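Long-range contact in malonyl CoA-ACP transacylase (Xanthomonas oryzae pv. oryzae, PDB 3K89), which probably transfers the malonyl group from malonyl-CoA to holo-acyl carrier protein, the step that supplies malonyl units for fatty acid synthesis: residues M20-H28 / P298-A306. Residues are numbered along the deposited sequence; the frame is centred on the assembly and turned at random.
Sequences MLAELSELH and PLATPADYA
Leu24 meets the turn before helix 302-311 with its two methyls divided between two kinds of surface. Its CD1 lies against backbone carbonyls, 3.4 Å from Leu299 O and close to Ala300 O, whereas CD2 packs over the start of the helix, 3.9 Å from Pro302 CA, and lies near Tyr305 CB, standing obliquely to the Tyr305 ring. The first torsion (chi1 -81°) sets CG anti to the carbonyl carbon, which carries the branch across to the turn although CB itself does not point there. Pro302 is held by three residues of segment 20-28: Glu23 CB sits 3.6 Å from its CD, with the two side chains at about a right angle, Leu24 CG meets the same CD, and Leu27 CD1 approaches Pro302 CB at 4.0 Å. The axes of segments 22-27 and 302-306 run at 70° to each other. Polar linkage is indirect. Ala300 O accepts from two waters, at 3.0 Å and 2.8 Å, which in turn accept from Leu21 N and Leu24 N respectively; Leu21 is the N-cap of helix 22-27 and Leu24 lies in its first turn. Thr301 OG1 caps helix 302-311, accepting a weak bond from Asp304 N and donating to Asp304 OD2, 2.9 Å away, from above the carboxylate plane. Behind the contact, Leu21 and Tyr305 also touch helix 61-81, and Tyr305 OH bonds Gln82. One side of helix 22-27 thus packs on the turn and first residues of helix 302-311, with water matching one carbonyl to two amides.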
ATOM      1  N   MET A  20      -7.395 -14.491   3.799  1.00 13.71           N
ATOM      2  CA  MET A  20      -5.977 -14.175   3.664  1.00 13.59           C
ATOM      3  C   MET A  20      -5.191 -14.626   4.892  1.00 13.49           C
ATOM      4  O   MET A  20      -5.643 -14.463   6.027  1.00 13.35           O
ATOM      5  CB  MET A  20      -5.732 -12.678   3.369  1.00 13.34           C
ATOM      6  CG  MET A  20      -6.263 -11.721   4.445  1.00 13.67           C
ATOM      7  SD  MET A  20      -6.045 -10.026   3.922  1.00 12.76           S
ATOM      8  CE  MET A  20      -6.744  -9.081   5.283  1.00 14.67           C
ATOM      9  N   LEU A  21      -4.021 -15.218   4.644  1.00 12.77           N
ATOM     10  CA  LEU A  21      -3.142 -15.742   5.706  1.00 12.79           C
ATOM     11  C   LEU A  21      -3.701 -16.938   6.491  1.00 12.81           C
ATOM     12  O   LEU A  21      -3.103 -17.364   7.485  1.00 13.38           O
ATOM     13  CB  LEU A  21      -2.704 -14.626   6.670  1.00 11.90           C
ATOM     14  CG  LEU A  21      -1.977 -13.398   6.090  1.00 13.63           C
ATOM     15  CD1 LEU A  21      -1.368 -12.613   7.243  1.00 12.93           C
ATOM     16  CD2 LEU A  21      -0.918 -13.718   5.059  1.00 15.70           C
ATOM     17  N   ALA A  22      -4.812 -17.511   6.024  1.00 13.24           N
ATOM     18  CA  ALA A  22      -5.433 -18.613   6.768  1.00 13.58           C
ATOM     19  C   ALA A  22      -4.441 -19.766   6.945  1.00 14.15           C
ATOM     20  O   ALA A  22      -4.326 -20.331   8.047  1.00 13.33           O
ATOM     21  CB  ALA A  22      -6.699 -19.098   6.074  1.00 14.15           C
ATOM     22  N   GLU A  23      -3.720 -20.103   5.870  1.00 14.34           N
ATOM     23  CA  GLU A  23      -2.896 -21.294   5.877  1.00 14.78           C
ATOM     24  C   GLU A  23      -1.640 -21.097   6.693  1.00 14.44           C
ATOM     25  O   GLU A  23      -1.210 -22.009   7.416  1.00 15.12           O
ATOM     26  CB  GLU A  23      -2.590 -21.746   4.450  1.00 14.90           C
ATOM     27  CG  GLU A  23      -3.857 -22.247   3.752  1.00 17.54           C
ATOM     28  CD  GLU A  23      -3.730 -22.292   2.244  1.00 19.49           C
ATOM     29  OE1 GLU A  23      -3.188 -21.330   1.640  1.00 21.34           O
ATOM     30  OE2 GLU A  23      -4.207 -23.299   1.669  1.00 22.39           O
ATOM     31  N   LEU A  24      -1.056 -19.902   6.610  1.00 13.65           N
ATOM     32  CA  LEU A  24       0.063 -19.582   7.492  1.00 13.60           C
ATOM     33  C   LEU A  24      -0.346 -19.575   8.958  1.00 13.93           C
ATOM     34  O   LEU A  24       0.425 -20.007   9.814  1.00 13.30           O
ATOM     35  CB  LEU A  24       0.699 -18.243   7.115  1.00 13.89           C
ATOM     36  CG  LEU A  24       1.668 -18.317   5.937  1.00 13.72           C
ATOM     37  CD1 LEU A  24       2.008 -16.891   5.487  1.00 15.99           C
ATOM     38  CD2 LEU A  24       2.924 -19.140   6.263  1.00 14.94           C
ATOM     39  N   SER A  25      -1.539 -19.059   9.252  1.00 14.17           N
ATOM     40  CA  SER A  25      -2.033 -18.998  10.635  1.00 14.90           C
ATOM     41  C   SER A  25      -2.144 -20.392  11.252  1.00 16.30           C
ATOM     42  O   SER A  25      -1.829 -20.583  12.423  1.00 16.04           O
ATOM     43  CB  SER A  25      -3.390 -18.294  10.676  1.00 15.07           C
ATOM     44  OG  SER A  25      -3.921 -18.248  11.994  1.00 16.91           O
ATOM     45  N   GLU A  26      -2.578 -21.366  10.456  1.00 17.23           N
ATOM     46  CA  GLU A  26      -2.666 -22.748  10.939  1.00 18.54           C
ATOM     47  C   GLU A  26      -1.321 -23.291  11.424  1.00 18.38           C
ATOM     48  O   GLU A  26      -1.261 -24.120  12.347  1.00 18.69           O
ATOM     49  CB  GLU A  26      -3.213 -23.638   9.830  1.00 19.27           C
ATOM     50  CG  GLU A  26      -4.685 -23.446   9.608  1.00 24.48           C
ATOM     51  CD  GLU A  26      -5.272 -24.451   8.642  1.00 31.24           C
ATOM     52  OE1 GLU A  26      -4.515 -25.306   8.120  1.00 33.86           O
ATOM     53  OE2 GLU A  26      -6.498 -24.379   8.403  1.00 35.58           O
ATOM     54  N   LEU A  27      -0.243 -22.833  10.798  1.00 17.22           N
ATOM     55  CA  LEU A  27       1.103 -23.258  11.159  1.00 17.43           C
ATOM     56  C   LEU A  27       1.745 -22.432  12.276  1.00 17.37           C
ATOM     57  O   LEU A  27       2.687 -22.895  12.933  1.00 17.24           O
ATOM     58  CB  LEU A  27       2.007 -23.245   9.923  1.00 17.53           C
ATOM     59  CG  LEU A  27       1.528 -24.068   8.716  1.00 19.54           C
ATOM     60  CD1 LEU A  27       2.425 -23.800   7.516  1.00 19.28           C
ATOM     61  CD2 LEU A  27       1.489 -25.569   9.036  1.00 22.19           C
ATOM     62  N   HIS A  28       1.249 -21.209  12.490  1.00 16.01           N
ATOM     63  CA  HIS A  28       1.960 -20.244  13.345  1.00 16.34           C
ATOM     64  C   HIS A  28       1.017 -19.424  14.214  1.00 16.32           C
ATOM     65  O   HIS A  28       0.365 -18.476  13.733  1.00 16.63           O
ATOM     66  CB  HIS A  28       2.803 -19.288  12.493  1.00 16.09           C
ATOM     67  CG  HIS A  28       3.773 -19.986  11.599  1.00 16.36           C
ATOM     68  ND1 HIS A  28       4.910 -20.599  12.078  1.00 17.19           N
ATOM     69  CD2 HIS A  28       3.769 -20.183  10.261  1.00 16.67           C
ATOM     70  CE1 HIS A  28       5.573 -21.134  11.066  1.00 18.62           C
ATOM     71  NE2 HIS A  28       4.905 -20.894   9.953  1.00 17.05           N
ATOM     72  N   PRO A 298       6.608 -13.249  -3.218  1.00 14.21           N
ATOM     73  CA  PRO A 298       5.548 -13.118  -2.198  1.00 14.12           C
ATOM     74  C   PRO A 298       5.792 -14.027  -0.990  1.00 14.08           C
ATOM     75  O   PRO A 298       6.425 -15.083  -1.125  1.00 14.41           O
ATOM     76  CB  PRO A 298       4.300 -13.620  -2.931  1.00 15.27           C
ATOM     77  CG  PRO A 298       4.838 -14.558  -3.951  1.00 16.06           C
ATOM     78  CD  PRO A 298       6.105 -13.931  -4.425  1.00 14.22           C
ATOM     79  N   LEU A 299       5.270 -13.626   0.170  1.00 13.63           N
ATOM     80  CA  LEU A 299       5.352 -14.420   1.389  1.00 14.07           C
ATOM     81  C   LEU A 299       3.969 -14.821   1.933  1.00 15.02           C
ATOM     82  O   LEU A 299       3.871 -15.358   3.039  1.00 17.12           O
ATOM     83  CB  LEU A 299       6.126 -13.638   2.472  1.00 14.11           C
ATOM     84  CG  LEU A 299       7.512 -13.072   2.173  1.00 14.10           C
ATOM     85  CD1 LEU A 299       8.040 -12.277   3.379  1.00 15.16           C
ATOM     86  CD2 LEU A 299       8.477 -14.197   1.798  1.00 16.02           C
ATOM     87  N   ALA A 300       2.924 -14.601   1.142  1.00 14.91           N
ATOM     88  CA  ALA A 300       1.527 -14.723   1.607  1.00 16.07           C
ATOM     89  C   ALA A 300       1.040 -16.125   1.983  1.00 16.07           C
ATOM     90  O   ALA A 300       0.016 -16.256   2.639  1.00 15.86           O
ATOM     91  CB  ALA A 300       0.568 -14.109   0.559  1.00 16.97           C
ATOM     92  N   THR A 301       1.758 -17.162   1.558  1.00 15.65           N
ATOM     93  CA  THR A 301       1.262 -18.543   1.647  1.00 15.54           C
ATOM     94  C   THR A 301       2.383 -19.449   2.135  1.00 15.12           C
ATOM     95  O   THR A 301       3.560 -19.115   1.958  1.00 15.61           O
ATOM     96  CB  THR A 301       0.840 -19.061   0.262  1.00 15.89           C
ATOM     97  OG1 THR A 301       1.998 -19.113  -0.572  1.00 16.74           O
ATOM     98  CG2 THR A 301      -0.207 -18.171  -0.398  1.00 17.17           C
ATOM     99  N   PRO A 302       2.036 -20.619   2.707  1.00 14.79           N
ATOM    100  CA  PRO A 302       3.079 -21.523   3.212  1.00 14.39           C
ATOM    101  C   PRO A 302       4.175 -21.849   2.184  1.00 14.51           C
ATOM    102  O   PRO A 302       5.365 -21.776   2.512  1.00 15.19           O
ATOM    103  CB  PRO A 302       2.293 -22.768   3.605  1.00 14.42           C
ATOM    104  CG  PRO A 302       0.979 -22.208   4.058  1.00 14.66           C
ATOM    105  CD  PRO A 302       0.693 -21.090   3.076  1.00 14.87           C
ATOM    106  N   ALA A 303       3.796 -22.166   0.949  1.00 13.86           N
ATOM    107  CA  ALA A 303       4.818 -22.551  -0.021  1.00 13.36           C
ATOM    108  C   ALA A 303       5.700 -21.386  -0.465  1.00 13.22           C
ATOM    109  O   ALA A 303       6.906 -21.561  -0.686  1.00 13.56           O
ATOM    110  CB  ALA A 303       4.176 -23.243  -1.237  1.00 12.85           C
ATOM    111  N   ASP A 304       5.113 -20.202  -0.620  1.00 13.96           N
ATOM    112  CA  ASP A 304       5.906 -19.054  -1.048  1.00 14.35           C
ATOM    113  C   ASP A 304       6.806 -18.578   0.085  1.00 15.14           C
ATOM    114  O   ASP A 304       7.971 -18.247  -0.133  1.00 15.21           O
ATOM    115  CB  ASP A 304       4.987 -17.920  -1.512  1.00 15.05           C
ATOM    116  CG  ASP A 304       4.266 -18.249  -2.803  1.00 16.85           C
ATOM    117  OD1 ASP A 304       4.862 -18.890  -3.695  1.00 17.77           O
ATOM    118  OD2 ASP A 304       3.075 -17.857  -2.942  1.00 23.67           O
ATOM    119  N   TYR A 305       6.256 -18.565   1.295  1.00 15.49           N
ATOM    120  CA  TYR A 305       7.031 -18.242   2.491  1.00 17.70           C
ATOM    121  C   TYR A 305       8.231 -19.179   2.656  1.00 17.53           C
ATOM    122  O   TYR A 305       9.372 -18.721   2.798  1.00 17.94           O
ATOM    123  CB  TYR A 305       6.132 -18.244   3.736  1.00 17.80           C
ATOM    124  CG  TYR A 305       6.892 -17.939   4.984  1.00 19.29           C
ATOM    125  CD1 TYR A 305       7.109 -16.619   5.383  1.00 20.57           C
ATOM    126  CD2 TYR A 305       7.443 -18.958   5.745  1.00 21.84           C
ATOM    127  CE1 TYR A 305       7.849 -16.335   6.521  1.00 22.19           C
ATOM    128  CE2 TYR A 305       8.176 -18.683   6.885  1.00 23.35           C
ATOM    129  CZ  TYR A 305       8.376 -17.370   7.266  1.00 22.69           C
ATOM    130  OH  TYR A 305       9.115 -17.091   8.395  1.00 24.52           O
ATOM    131  N   ALA A 306       7.987 -20.492   2.587  1.00 17.65           N
ATOM    132  CA  ALA A 306       9.062 -21.477   2.750  1.00 18.03           C
ATOM    133  C   ALA A 306      10.097 -21.363   1.650  1.00 18.01           C
ATOM    134  O   ALA A 306      11.297 -21.507   1.903  1.00 17.68           O
ATOM    135  CB  ALA A 306       8.501 -22.902   2.791  1.00 18.04           C
TER
HETATM  136  O   HOH W   1      -2.773 -15.391   2.109  1.00 21.15           O
HETATM  137  O   HOH W   2      -1.371 -18.126   4.177  1.00 12.70           O